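Local coordinates for putative amidohydrolase (Unidentified, PDB 3FEQ), which probably acts as a zinc-dependent prolidase of the amidohydrolase superfamily, hydrolysing dipeptides that carry a C-terminal proline, at residues Gly76-Ala79 with Thr80-Asn83; Val197-Pro200 with Thr201-Ile204. One frame throughout, in Å; residues are numbered along the deposited sequence.

Interaction 1 (Gly76-Ala79 with Thr80-Asn83)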
loop_
_atom_site.group_PDB
_atom_site.type_symbol
_atom_site.label_atom_id
_atom_site.label_comp_id
_atom_site.label_asym_id
_atom_site.label_seq_id
_atom_site.Cartn_x
_atom_site.Cartn_y
_atom_site.Cartn_z
ATOM N N GLY C 76 -20.003 -10.617 18.682
ATOM C CA GLY C 76 -19.896 -9.768 17.503
ATOM C C GLY C 76 -20.068 -8.307 17.865
ATOM O O GLY C 76 -19.185 -7.496 17.619
ATOM N N VAL C 77 -21.192 -7.986 18.498
ATOM C CA VAL C 77 -21.505 -6.606 18.856
ATOM C C VAL C 77 -20.663 -6.123 20.037
ATOM O O VAL C 77 -20.428 -4.928 20.188
ATOM C CB VAL C 77 -23.029 -6.404 19.114
ATOM C CG1 VAL C 77 -23.357 -6.502 20.583
ATOM C CG2 VAL C 77 -23.492 -5.061 18.573
ATOM N N ASN C 78 -20.179 -7.060 20.848
ATOM C CA ASN C 78 -19.197 -6.736 21.876
ATOM C C ASN C 78 -17.916 -6.168 21.276
ATOM O O ASN C 78 -17.364 -5.198 21.792
ATOM C CB ASN C 78 -18.866 -7.961 22.730
ATOM C CG ASN C 78 -18.352 -7.586 24.097
ATOM O OD1 ASN C 78 -19.126 -7.410 25.037
ATOM N ND2 ASN C 78 -17.043 -7.432 24.213
ATOM N N ALA C 79 -17.471 -6.761 20.169
ATOM C CA ALA C 79 -16.263 -6.317 19.471
ATOM C C ALA C 79 -16.410 -4.913 18.871
ATOM O O ALA C 79 -15.448 -4.158 18.796
ATOM C CB ALA C 79 -15.868 -7.318 18.394
ATOM N N THR C 80 -17.623 -4.549 18.485
ATOM C CA THR C 80 -17.836 -3.338 17.707
ATOM C C THR C 80 -18.242 -2.140 18.581
ATOM O O THR C 80 -18.466 -1.045 18.075
ATOM C CB THR C 80 -18.892 -3.576 16.627
ATOM O OG1 THR C 80 -20.125 -3.931 17.259
ATOM C CG2 THR C 80 -18.464 -4.716 15.696
ATOM N N GLN C 81 -18.332 -2.346 19.890
ATOM C CA GLN C 81 -18.597 -1.243 20.805
ATOM C C GLN C 81 -17.349 -0.362 20.973
ATOM O O GLN C 81 -16.226 -0.861 20.859
ATOM C CB GLN C 81 -19.101 -1.777 22.148
ATOM C CG GLN C 81 -18.019 -2.178 23.112
ATOM C CD GLN C 81 -18.571 -2.777 24.393
ATOM O OE1 GLN C 81 -19.220 -2.090 25.191
ATOM N NE2 GLN C 81 -18.302 -4.067 24.605
ATOM N N PRO C 82 -17.543 0.959 21.178
ATOM C CA PRO C 82 -16.435 1.927 21.242
ATOM C C PRO C 82 -15.468 1.619 22.373
ATOM O O PRO C 82 -15.896 1.211 23.445
ATOM C CB PRO C 82 -17.138 3.254 21.540
ATOM C CG PRO C 82 -18.515 3.062 21.062
ATOM C CD PRO C 82 -18.846 1.623 21.338
ATOM N N ASN C 83 -14.178 1.854 22.139
ATOM C CA ASN C 83 -13.117 1.393 23.035
ATOM C C ASN C 83 -13.314 1.765 24.488
ATOM O O ASN C 83 -13.313 0.916 25.380
ATOM C CB ASN C 83 -11.776 1.933 22.583
ATOM C CG ASN C 83 -11.153 1.094 21.501
ATOM O OD1 ASN C 83 -11.631 0.011 21.176
ATOM N ND2 ASN C 83 -10.085 1.605 20.917
#

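Interaction 2 (Val197-Pro200 with Thr201-Ile204)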
loop_
_atom_site.group_PDB
_atom_site.type_symbol
_atom_site.label_atom_id
_atom_site.label_comp_id
_atom_site.label_asym_id
_atom_site.label_seq_id
_atom_site.Cartn_x
_atom_site.Cartn_y
_atom_site.Cartn_z
ATOM N N VAL C 197 -19.923 -22.309 19.889
ATOM C CA VAL C 197 -21.334 -22.005 20.099
ATOM C C VAL C 197 -21.657 -20.538 19.756
ATOM O O VAL C 197 -22.654 -20.255 19.084
ATOM C CB VAL C 197 -21.761 -22.340 21.549
ATOM C CG1 VAL C 197 -23.190 -21.876 21.816
ATOM C CG2 VAL C 197 -21.607 -23.840 21.820
ATOM N N ALA C 198 -20.773 -19.623 20.162
ATOM C CA ALA C 198 -21.033 -18.179 20.107
ATOM C C ALA C 198 -20.574 -17.494 18.809
ATOM O O ALA C 198 -20.631 -16.267 18.695
ATOM C CB ALA C 198 -20.412 -17.489 21.323
ATOM N N SER C 199 -20.121 -18.282 17.839
ATOM C CA SER C 199 -19.697 -17.755 16.539
ATOM C C SER C 199 -20.697 -18.135 15.444
ATOM O O SER C 199 -21.336 -19.187 15.534
ATOM C CB SER C 199 -18.305 -18.281 16.186
ATOM O OG SER C 199 -18.170 -19.650 16.532
ATOM N N PRO C 200 -20.842 -17.282 14.409
ATOM C CA PRO C 200 -21.872 -17.489 13.367
ATOM C C PRO C 200 -21.727 -18.721 12.439
ATOM O O PRO C 200 -22.716 -19.422 12.201
ATOM C CB PRO C 200 -21.836 -16.181 12.559
ATOM C CG PRO C 200 -20.497 -15.589 12.829
ATOM C CD PRO C 200 -20.095 -16.024 14.211
ATOM N N THR C 201 -20.522 -18.981 11.926
ATOM C CA THR C 201 -20.361 -19.822 10.726
ATOM C C THR C 201 -19.882 -21.262 10.952
ATOM O O THR C 201 -20.054 -22.112 10.078
ATOM C CB THR C 201 -19.473 -19.148 9.644
ATOM O OG1 THR C 201 -18.185 -18.836 10.189
ATOM C CG2 THR C 201 -20.122 -17.877 9.138
ATOM N N ASP C 202 -19.290 -21.534 12.111
ATOM C CA ASP C 202 -18.649 -22.828 12.361
ATOM C C ASP C 202 -19.505 -23.773 13.195
ATOM O O ASP C 202 -19.768 -23.500 14.369
ATOM C CB ASP C 202 -17.276 -22.647 13.021
ATOM C CG ASP C 202 -17.268 -21.538 14.067
ATOM O OD1 ASP C 202 -17.103 -21.845 15.271
ATOM O OD2 ASP C 202 -17.425 -20.354 13.684
ATOM N N PRO C 203 -19.950 -24.889 12.587
ATOM C CA PRO C 203 -20.532 -25.988 13.348
ATOM C C PRO C 203 -19.520 -26.616 14.302
ATOM O O PRO C 203 -18.334 -26.741 13.973
ATOM C CB PRO C 203 -20.942 -26.989 12.265
ATOM C CG PRO C 203 -20.149 -26.628 11.083
ATOM C CD PRO C 203 -19.963 -25.160 11.141
ATOM N N ILE C 204 -20.005 -27.005 15.476
ATOM C CA ILE C 204 -19.157 -27.468 16.573
ATOM C C ILE C 204 -18.356 -28.752 16.258
ATOM O O ILE C 204 -17.260 -28.956 16.785
ATOM C CB ILE C 204 -19.981 -27.596 17.889
ATOM C CG1 ILE C 204 -19.564 -28.833 18.679
ATOM C CG2 ILE C 204 -21.478 -27.630 17.585
ATOM C CD1 ILE C 204 -20.486 -29.171 19.791
#

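Interaction 1 (Gly76-Ala79 with Thr80-Asn83)
The carbonyl oxygen of V77 is gripped twice by T80. The hydroxyl OG1 of T80 donates to V77 O over 3.1 Å, while the backbone T80 N reaches the same V77 O at 3.3 Å in a weak, bent bond. The hydroxyl OG1 approaches V77 O from the side, tilted 35° from the carbonyl plane. The T80 rotamer makes this possible: with chi1 at 61°, OG1 sits between the backbone N and the carbonyl carbon and turns back over the preceding turn, while CG2 settles 3.5 Å from G76 O. The CG2 methyl of V77 meets T80 OG1 at 3.8 Å, the two side chains crossing at about a right angle.

One residue further along, Q81 repeats the idea with an amide. Its extended chain brings NE2 within 3.2 Å of N78 O, where it lands on a lone pair in the carbonyl plane. The N78 and Q81 side chains run the same way, but their amide planes stand nearly perpendicular, 87° apart. Each amide is anchored at both ends. N78 accepts from N72 N through OD1 and donates from ND2 to the carbonyls of L69 and G162, which fixes its rotation, and Q81 OE1 accepts from R89 NE. The chain then passes to P82, the N-cap of helix 83-88. Side chains binding carbonyls three residues back thus shape the helix-linker-helix segment after strand 56-66 of an amidohydrolase TIM barrel, a strand that ends near the zinc ligands H65 and H67, with the side chain of N78 about 12 Å from a bound zinc ion.

Interaction 2 (Val197-Pro200 with Thr201-Ile204)
S199 and D202 join side chain to side chain, three residues apart, across a turn in the long loop that leads from strand 189-192 to helix 211-223 of the TIM barrel. The serine hydroxyl donates from OG to D202 OD1 over 2.7 Å, approaching on the syn side of the carboxylate and 21° out of its plane. The same S199 OG lies 3.0 Å from D202 OD2, so the hydroxyl faces both oxygens, with OD1 the bonded one. Two further bonds complete this first shell: D202 OD1 also accepts the backbone N-H of G196, giving that oxygen two donors, and S199 OG is bonded to ND1 of H142. With chi1 near 40° in each residue, S199 OG and D202 CG are folded back over their own main chains and come together inside the bend. Around its outside, P200 CB and T201 CG2 meet at 4.2 Å.

Further out, P200 rests on F145, while T201 packs against Q183 of a neighbouring subunit. The side chain of S199 lies about 9 Å from a bound zinc. From beyond the turn, the NZ of K296 ties its two arms, bonding S199 O and, weakly, D202 O.

Along the chain the two contacts stand in series, each closing a short local turn, and they neither nest nor cross. Interaction 1 comes first, after strand 56-66, at whose end the zinc ligands H65 and H67 lie, and carries the chain from helix 75-79 into helix 83-88. Interaction 2 follows strand 189-192, ahead of helix 211-223. Their centres are 18 Å apart and their nearest atoms about 6 Å, without touching. Between them in sequence, the connection between strands 135-137 and 165-167 touches both: G140 and H142 near its start reach interaction 2, whereas R160 to G162 near its end reach interaction 1. The two pack against different neighbouring subunits.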